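Local coordinates for calcium-regulated actin-bundling protein (Dictyostelium discoideum, PDB 4X3N) that bundles actin filaments under the control of calcium and may contribute to building and reorganising filopodia and pseudopodia during cell movement, at residues Q128-A132 and L133-Q137; H177-P181 and E182-A186; P232-E235 and Q236-F239. All coordinates share one frame; numbering follows the deposited sequence.

Contacts 1 and 2 are both helix starts, where a loop hands over to helix 132-143 and to helix 181-211; contact 3 is the first turns of helix 232-255. Contact 1 stands apart, its centre about 38 Å from that of contact 2 and about 46 Å from that of contact 3, on the opposite side of the chain's centre from both. It belongs to the calcium end of the molecule: the side chain of K136 is about 13 Å from the calcium ion. Contacts 2 and 3 share the helical bundle, nearest atoms about 11 Å apart without touching, on helices 181-211 and 232-255, which pack on each other.

Contact 1 of 3, residues Q128-A132 and L133-Q137; sequences QMLTA and LKRKQ
The guanidinium of R135 reaches back over the loop and takes hold of the carbonyl oxygen of Q128 end-on, with both terminal nitrogens on that one acceptor. NH2 of R135 lies 3.1 Å from Q128 O and NH1 of R135 3.2 Å. Both bonds are bent, near 137° at the hydrogen, and O sits somewhat out of the guanidinium plane. CG of R135 is anti to its own backbone N, and bends at chi2 and chi3 then fold the chain back toward the loop. A water in the plane of the group accepts from Q128 N and, weakly, from R135 NH2, adding a second link between the two residues.

The apolar part comes from L130, whose side chain crosses that of R135 at about a right angle. Its CD1 rests over one face of the guanidinium, 3.5 Å from R135 NH2, and its CB meets K134 CB.

Capping bonds form the third group. T131 is the N-cap, and its OG1 accepts from K134 N at 3.1 Å along a nearly straight line (169°). With chi1 at 67°, OG1 lies between the backbone N and the carbonyl carbon, turned to the first turn of the helix, where K134 CG also packs on it. The carbonyl oxygens of T131 and A132 receive R135 N at 2.8 Å and K136 N at 3.1 Å, so the main-chain helical pattern starts directly at the cap.

Helix 132-143 runs into the calcium-binding loop, consistent with the entering helix of an EF-hand. R135 packs on Y103 and A132 on L100 of helix 96-111, where M129 touches E104 and C107. K136 forms a salt bridge with D97 there, while L133 meets L133 of a neighbouring subunit, placing this helix start between helix 96-111 and other copies of the protein.

Contact 2 of 3, residues H177-P181 and E182-A186; sequences HDEHP and EIKKA
H180 O takes K184 N at 2.9 Å and more weakly I183 N at 3.0 Å. One residue on, P181 O accepts from K185 N at 2.9 Å and from a water that also reaches K185 NZ through a weak bond. CG of K185 packs 3.3 Å from P181 O. Beside these bonds the H180 and I183 side chains run together, pointing the same way, and CD1 of I183 approaches the imidazole edge at ND1 (4.0 Å).

This is the start of helix 181-211, with H180 at the N-cap and P181 as first helical residue, a position where proline's missing N-H costs no helical bond. Across the same turn, E179 stretches out in extended form, CG anti to the backbone N (chi1 -162°), and lays its carboxylate across K184, OE2 3.5 Å from K184 CA, while its CG meets I183 CG2. The lysine's own NZ stays well away; R187 instead takes OE1 of E179 in a salt bridge. E182 is bent at chi2, bringing OE1 to 3.6 Å from P181 CD. Helix 232-255 supplies part of the outer shell: K254 and Y255 hold the E182 carboxylate, and the ring of Y255 stacks on H180. S272 and A275 flank I183.

Contact 3 of 3, residues P232-E235 and Q236-F239; sequences PLKE and QLNF
The first two turns of helix 232-255, a long helix of the C-terminal bundle within the F-actin-bundling family region, set K234 against N238 one turn further on. NZ of K234 donates to N238 OD1 at 3.0 Å, in the plane of the amide carbonyl and on a lone pair of OD1. To get there the lysine starts with CG anti to its backbone N (chi1 178°), and the bends at chi2, chi3 and chi4 bring the outward-reaching chain round toward N238, with CD passing 3.7 Å from N238 OD1. CD also meets CD2 of L237, the two chains crossing at a slant. The same NZ donates to the backbone oxygen of Y290, which ties the beginning of this helix to the end of helix 273-290. An alanine here is likely to leave N238 OD1 and Y290 O without this shared donor and to open a gap beside L237 CD2.

Beneath the side chains the main chain is regular. N238 N reaches K234 O in an almost perfectly straight bond (177°), and Q236, L237 and F239 bind the oxygens of P232, L233 and E235 in the same i to i+4 fashion. Q236 folds against this backbone, CG 3.4 Å from P232 O. L237 is buried, packed on I197 of helix 181-211, whereas L233 and Q236 touch E203 and R196 of that helix.

On another side of the helix E235 and F239 run side by side, pointing the same way, with carboxylate and ring planes 75° apart. CG of E235 is 3.9 Å from F239 CD2, and the ring turns its edge to the main chain, with E235 O in the ring plane 3.3 Å from F239 CD2.

Contact 1 of 3, residues Q128-A132 and L133-Q137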
loop_
_atom_site.group_PDB
_atom_site.type_symbol
_atom_site.label_atom_id
_atom_site.label_comp_id
_atom_site.label_asym_id
_atom_site.label_seq_id
_atom_site.Cartn_x
_atom_site.Cartn_y
_atom_site.Cartn_z
ATOM N N GLN A 128 -10.467 -23.564 -8.493
ATOM C CA GLN A 128 -10.883 -24.417 -7.385
ATOM C C GLN A 128 -11.407 -23.544 -6.273
ATOM O O GLN A 128 -10.804 -22.533 -5.893
ATOM C CB GLN A 128 -9.703 -25.271 -6.922
ATOM C CG GLN A 128 -9.876 -25.946 -5.558
ATOM C CD GLN A 128 -8.574 -26.586 -5.063
ATOM O OE1 GLN A 128 -7.463 -26.017 -5.189
ATOM N NE2 GLN A 128 -8.695 -27.782 -4.499
ATOM N N MET A 129 -12.536 -23.940 -5.723
ATOM C CA MET A 129 -13.146 -23.156 -4.662
ATOM C C MET A 129 -12.324 -23.436 -3.408
ATOM O O MET A 129 -11.898 -24.560 -3.185
ATOM C CB MET A 129 -14.619 -23.551 -4.447
ATOM C CG MET A 129 -15.387 -22.578 -3.574
ATOM S SD MET A 129 -15.873 -21.078 -4.470
ATOM C CE MET A 129 -14.856 -19.737 -3.791
ATOM N N LEU A 130 -12.098 -22.418 -2.601
ATOM C CA LEU A 130 -11.386 -22.605 -1.363
ATOM C C LEU A 130 -11.884 -21.635 -0.348
ATOM O O LEU A 130 -12.261 -20.503 -0.708
ATOM C CB LEU A 130 -9.911 -22.307 -1.576
ATOM C CG LEU A 130 -9.065 -23.171 -2.460
ATOM C CD1 LEU A 130 -7.704 -22.514 -2.493
ATOM C CD2 LEU A 130 -8.985 -24.588 -1.891
ATOM N N THR A 131 -11.830 -22.016 0.929
ATOM C CA THR A 131 -12.101 -21.011 1.973
ATOM C C THR A 131 -11.053 -19.890 1.920
ATOM O O THR A 131 -9.964 -20.047 1.360
ATOM C CB THR A 131 -12.028 -21.577 3.380
ATOM O OG1 THR A 131 -10.685 -21.944 3.642
ATOM C CG2 THR A 131 -12.886 -22.816 3.520
ATOM N N ALA A 132 -11.366 -18.781 2.579
ATOM C CA ALA A 132 -10.498 -17.637 2.603
ATOM C C ALA A 132 -9.142 -17.999 3.130
ATOM O O ALA A 132 -8.118 -17.551 2.609
ATOM C CB ALA A 132 -11.103 -16.552 3.464
ATOM N N LEU A 133 -9.160 -18.778 4.197
ATOM C CA LEU A 133 -7.983 -19.223 4.864
ATOM C C LEU A 133 -7.103 -20.057 3.931
ATOM O O LEU A 133 -5.883 -19.840 3.854
ATOM C CB LEU A 133 -8.376 -20.087 6.089
ATOM C CG LEU A 133 -7.170 -20.698 6.813
ATOM C CD1 LEU A 133 -6.744 -19.641 7.819
ATOM C CD2 LEU A 133 -7.399 -22.073 7.483
ATOM N N LYS A 134 -7.698 -21.072 3.301
ATOM C CA LYS A 134 -6.964 -21.963 2.396
ATOM C C LYS A 134 -6.433 -21.186 1.174
ATOM O O LYS A 134 -5.336 -21.401 0.697
ATOM C CB LYS A 134 -7.884 -23.052 1.885
ATOM C CG LYS A 134 -8.447 -23.923 2.969
ATOM C CD LYS A 134 -7.420 -24.903 3.463
ATOM C CE LYS A 134 -8.145 -26.220 3.726
ATOM N NZ LYS A 134 -7.266 -27.235 4.356
ATOM N N ARG A 135 -7.263 -20.293 0.677
ATOM C CA ARG A 135 -6.871 -19.436 -0.426
ATOM C C ARG A 135 -5.569 -18.699 -0.082
ATOM O O ARG A 135 -4.638 -18.784 -0.817
ATOM C CB ARG A 135 -7.948 -18.402 -0.723
ATOM C CG ARG A 135 -7.721 -17.573 -1.962
ATOM C CD ARG A 135 -8.748 -17.960 -2.976
ATOM N NE ARG A 135 -8.246 -18.975 -3.844
ATOM C CZ ARG A 135 -8.989 -19.743 -4.639
ATOM N NH1 ARG A 135 -10.320 -19.651 -4.692
ATOM N NH2 ARG A 135 -8.359 -20.614 -5.405
ATOM N N LYS A 136 -5.513 -17.968 1.021
ATOM C CA LYS A 136 -4.323 -17.132 1.299
ATOM C C LYS A 136 -3.103 -17.962 1.517
ATOM O O LYS A 136 -2.022 -17.625 1.106
ATOM C CB LYS A 136 -4.547 -16.194 2.496
ATOM C CG LYS A 136 -5.398 -15.015 2.113
ATOM C CD LYS A 136 -5.143 -13.888 3.050
ATOM C CE LYS A 136 -5.861 -12.659 2.560
ATOM N NZ LYS A 136 -5.622 -11.602 3.543
ATOM N N GLN A 137 -3.303 -19.113 2.109
ATOM C CA GLN A 137 -2.248 -20.105 2.265
ATOM C C GLN A 137 -1.741 -20.643 0.913
ATOM O O GLN A 137 -0.527 -20.850 0.730
ATOM C CB GLN A 137 -2.801 -21.259 3.083
ATOM C CG GLN A 137 -1.789 -22.335 3.491
ATOM C CD GLN A 137 -2.498 -23.521 4.197
ATOM O OE1 GLN A 137 -3.598 -23.392 4.773
ATOM N NE2 GLN A 137 -1.865 -24.678 4.145
HETATM O O HOH W 1 -8.043 -22.216 -7.817
#

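Contact 2 of 3, residues H177-P181 and E182-A186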
loop_
_atom_site.group_PDB
_atom_site.type_symbol
_atom_site.label_atom_id
_atom_site.label_comp_id
_atom_site.label_asym_id
_atom_site.label_seq_id
_atom_site.Cartn_x
_atom_site.Cartn_y
_atom_site.Cartn_z
ATOM N N HIS A 177 13.515 -13.665 -25.907
ATOM C CA HIS A 177 12.626 -13.679 -27.048
ATOM C C HIS A 177 11.982 -12.333 -27.027
ATOM O O HIS A 177 10.964 -12.151 -26.381
ATOM C CB HIS A 177 11.641 -14.808 -26.928
ATOM C CG HIS A 177 12.306 -16.140 -26.917
ATOM N ND1 HIS A 177 12.845 -16.712 -28.052
ATOM C CD2 HIS A 177 12.584 -16.987 -25.902
ATOM C CE1 HIS A 177 13.387 -17.876 -27.745
ATOM N NE2 HIS A 177 13.235 -18.071 -26.449
ATOM N N ASP A 178 12.636 -11.378 -27.680
ATOM C CA ASP A 178 12.157 -10.017 -27.695
ATOM C C ASP A 178 10.985 -9.894 -28.651
ATOM O O ASP A 178 10.877 -10.596 -29.631
ATOM C CB ASP A 178 13.284 -9.031 -28.032
ATOM C CG ASP A 178 14.289 -8.858 -26.863
ATOM O OD1 ASP A 178 14.177 -9.527 -25.797
ATOM O OD2 ASP A 178 15.198 -8.021 -27.002
ATOM N N GLU A 179 10.072 -9.009 -28.291
ATOM C CA GLU A 179 8.894 -8.722 -29.085
ATOM C C GLU A 179 9.402 -8.227 -30.407
ATOM O O GLU A 179 10.195 -7.292 -30.440
ATOM C CB GLU A 179 8.063 -7.605 -28.415
ATOM C CG GLU A 179 6.612 -7.506 -28.904
ATOM C CD GLU A 179 5.844 -6.400 -28.233
ATOM O OE1 GLU A 179 6.473 -5.557 -27.587
ATOM O OE2 GLU A 179 4.606 -6.331 -28.346
ATOM N N HIS A 180 8.921 -8.791 -31.493
ATOM C CA HIS A 180 9.307 -8.262 -32.799
ATOM C C HIS A 180 8.669 -6.936 -33.060
ATOM O O HIS A 180 7.566 -6.702 -32.610
ATOM C CB HIS A 180 8.881 -9.206 -33.901
ATOM C CG HIS A 180 9.521 -10.548 -33.795
ATOM N ND1 HIS A 180 8.795 -11.716 -33.663
ATOM C CD2 HIS A 180 10.823 -10.904 -33.739
ATOM C CE1 HIS A 180 9.622 -12.738 -33.578
ATOM N NE2 HIS A 180 10.858 -12.269 -33.607
ATOM N N PRO A 181 9.341 -6.080 -33.835
ATOM C CA PRO A 181 8.822 -4.722 -34.035
ATOM C C PRO A 181 7.464 -4.659 -34.743
ATOM O O PRO A 181 6.700 -3.711 -34.498
ATOM C CB PRO A 181 9.919 -4.000 -34.860
ATOM C CG PRO A 181 11.094 -4.912 -34.910
ATOM C CD PRO A 181 10.676 -6.292 -34.449
ATOM N N GLU A 182 7.175 -5.605 -35.631
ATOM C CA GLU A 182 5.900 -5.570 -36.322
ATOM C C GLU A 182 4.799 -5.851 -35.310
ATOM O O GLU A 182 3.676 -5.313 -35.407
ATOM C CB GLU A 182 5.833 -6.573 -37.460
ATOM C CG GLU A 182 6.766 -6.217 -38.636
ATOM C CD GLU A 182 8.219 -6.752 -38.468
ATOM O OE1 GLU A 182 8.683 -7.097 -37.326
ATOM O OE2 GLU A 182 8.895 -6.829 -39.521
ATOM N N ILE A 183 5.128 -6.705 -34.357
ATOM C CA ILE A 183 4.187 -7.048 -33.297
ATOM C C ILE A 183 4.022 -5.862 -32.348
ATOM O O ILE A 183 2.900 -5.495 -32.049
ATOM C CB ILE A 183 4.619 -8.342 -32.591
ATOM C CG1 ILE A 183 4.476 -9.514 -33.583
ATOM C CG2 ILE A 183 3.816 -8.576 -31.320
ATOM C CD1 ILE A 183 4.948 -10.854 -33.066
ATOM N N LYS A 184 5.114 -5.222 -31.945
ATOM C CA LYS A 184 4.998 -4.095 -31.073
ATOM C C LYS A 184 4.149 -3.046 -31.744
ATOM O O LYS A 184 3.271 -2.472 -31.124
ATOM C CB LYS A 184 6.358 -3.522 -30.711
ATOM C CG LYS A 184 6.331 -2.388 -29.704
ATOM C CD LYS A 184 7.750 -1.933 -29.431
ATOM C CE LYS A 184 7.781 -0.888 -28.345
ATOM N NZ LYS A 184 8.813 0.148 -28.640
ATOM N N LYS A 185 4.361 -2.827 -33.022
ATOM C CA LYS A 185 3.568 -1.826 -33.764
ATOM C C LYS A 185 2.104 -2.106 -33.683
ATOM O O LYS A 185 1.307 -1.210 -33.457
ATOM C CB LYS A 185 3.993 -1.781 -35.225
ATOM C CG LYS A 185 5.219 -0.892 -35.429
ATOM C CD LYS A 185 5.647 -0.864 -36.908
ATOM C CE LYS A 185 6.753 0.176 -37.224
ATOM N NZ LYS A 185 8.010 -0.058 -36.465
ATOM N N ALA A 186 1.748 -3.363 -33.893
ATOM C CA ALA A 186 0.392 -3.766 -33.893
ATOM C C ALA A 186 -0.206 -3.661 -32.487
ATOM O O ALA A 186 -1.340 -3.201 -32.332
ATOM C CB ALA A 186 0.305 -5.215 -34.411
HETATM O O HOH W 2 8.072 -1.257 -33.339
#

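Contact 3 of 3, residues P232-E235 and Q236-F239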
loop_
_atom_site.group_PDB
_atom_site.type_symbol
_atom_site.label_atom_id
_atom_site.label_comp_id
_atom_site.label_asym_id
_atom_site.label_seq_id
_atom_site.Cartn_x
_atom_site.Cartn_y
_atom_site.Cartn_z
ATOM N N PRO A 232 -16.325 13.991 -34.828
ATOM C CA PRO A 232 -14.911 13.789 -35.003
ATOM C C PRO A 232 -14.364 12.622 -34.237
ATOM O O PRO A 232 -13.565 11.875 -34.758
ATOM C CB PRO A 232 -14.286 15.081 -34.457
ATOM C CG PRO A 232 -15.376 15.888 -33.892
ATOM C CD PRO A 232 -16.653 15.386 -34.492
ATOM N N LEU A 233 -14.726 12.525 -32.974
ATOM C CA LEU A 233 -14.115 11.509 -32.092
ATOM C C LEU A 233 -14.485 10.100 -32.585
ATOM O O LEU A 233 -13.673 9.181 -32.528
ATOM C CB LEU A 233 -14.549 11.720 -30.654
ATOM C CG LEU A 233 -14.143 13.096 -30.092
ATOM C CD1 LEU A 233 -14.772 13.408 -28.750
ATOM C CD2 LEU A 233 -12.638 13.154 -29.995
ATOM N N LYS A 234 -15.678 9.955 -33.128
ATOM C CA LYS A 234 -16.070 8.664 -33.639
ATOM C C LYS A 234 -15.306 8.435 -34.919
ATOM O O LYS A 234 -14.777 7.366 -35.169
ATOM C CB LYS A 234 -17.568 8.559 -33.857
ATOM C CG LYS A 234 -17.990 7.200 -34.445
ATOM C CD LYS A 234 -17.317 6.085 -33.647
ATOM C CE LYS A 234 -18.182 4.869 -33.379
ATOM N NZ LYS A 234 -18.255 4.115 -34.634
ATOM N N GLU A 235 -15.170 9.478 -35.726
ATOM C CA GLU A 235 -14.351 9.345 -36.899
ATOM C C GLU A 235 -12.902 8.869 -36.585
ATOM O O GLU A 235 -12.339 8.024 -37.268
ATOM C CB GLU A 235 -14.332 10.685 -37.660
ATOM C CG GLU A 235 -13.464 10.670 -38.914
ATOM C CD GLU A 235 -13.456 12.039 -39.634
ATOM O OE1 GLU A 235 -13.831 12.102 -40.814
ATOM O OE2 GLU A 235 -13.054 13.033 -38.997
ATOM N N GLN A 236 -12.291 9.472 -35.595
ATOM C CA GLN A 236 -10.915 9.158 -35.247
ATOM C C GLN A 236 -10.852 7.686 -34.790
ATOM O O GLN A 236 -9.906 6.958 -35.103
ATOM C CB GLN A 236 -10.462 10.077 -34.132
ATOM C CG GLN A 236 -10.220 11.545 -34.526
ATOM C CD GLN A 236 -9.059 11.684 -35.488
ATOM O OE1 GLN A 236 -8.013 10.988 -35.374
ATOM N NE2 GLN A 236 -9.205 12.612 -36.443
ATOM N N LEU A 237 -11.862 7.254 -34.053
ATOM C CA LEU A 237 -11.926 5.832 -33.615
ATOM C C LEU A 237 -12.008 4.916 -34.812
ATOM O O LEU A 237 -11.210 3.973 -34.960
ATOM C CB LEU A 237 -13.111 5.664 -32.677
ATOM C CG LEU A 237 -13.454 4.281 -32.144
ATOM C CD1 LEU A 237 -12.258 3.595 -31.590
ATOM C CD2 LEU A 237 -14.506 4.414 -31.065
ATOM N N ASN A 238 -12.937 5.200 -35.716
ATOM C CA ASN A 238 -13.060 4.405 -36.947
ATOM C C ASN A 238 -11.770 4.273 -37.712
ATOM O O ASN A 238 -11.428 3.198 -38.207
ATOM C CB ASN A 238 -14.112 4.989 -37.872
ATOM C CG ASN A 238 -15.542 4.929 -37.302
ATOM O OD1 ASN A 238 -15.890 4.108 -36.446
ATOM N ND2 ASN A 238 -16.394 5.800 -37.830
ATOM N N PHE A 239 -11.002 5.357 -37.796
ATOM C CA PHE A 239 -9.741 5.302 -38.517
ATOM C C PHE A 239 -8.702 4.528 -37.685
ATOM O O PHE A 239 -7.892 3.789 -38.239
ATOM C CB PHE A 239 -9.225 6.712 -38.914
ATOM C CG PHE A 239 -9.794 7.249 -40.243
ATOM C CD1 PHE A 239 -9.101 7.054 -41.447
ATOM C CD2 PHE A 239 -11.011 7.940 -40.295
ATOM C CE1 PHE A 239 -9.600 7.550 -42.650
ATOM C CE2 PHE A 239 -11.518 8.435 -41.515
ATOM C CZ PHE A 239 -10.819 8.231 -42.694
#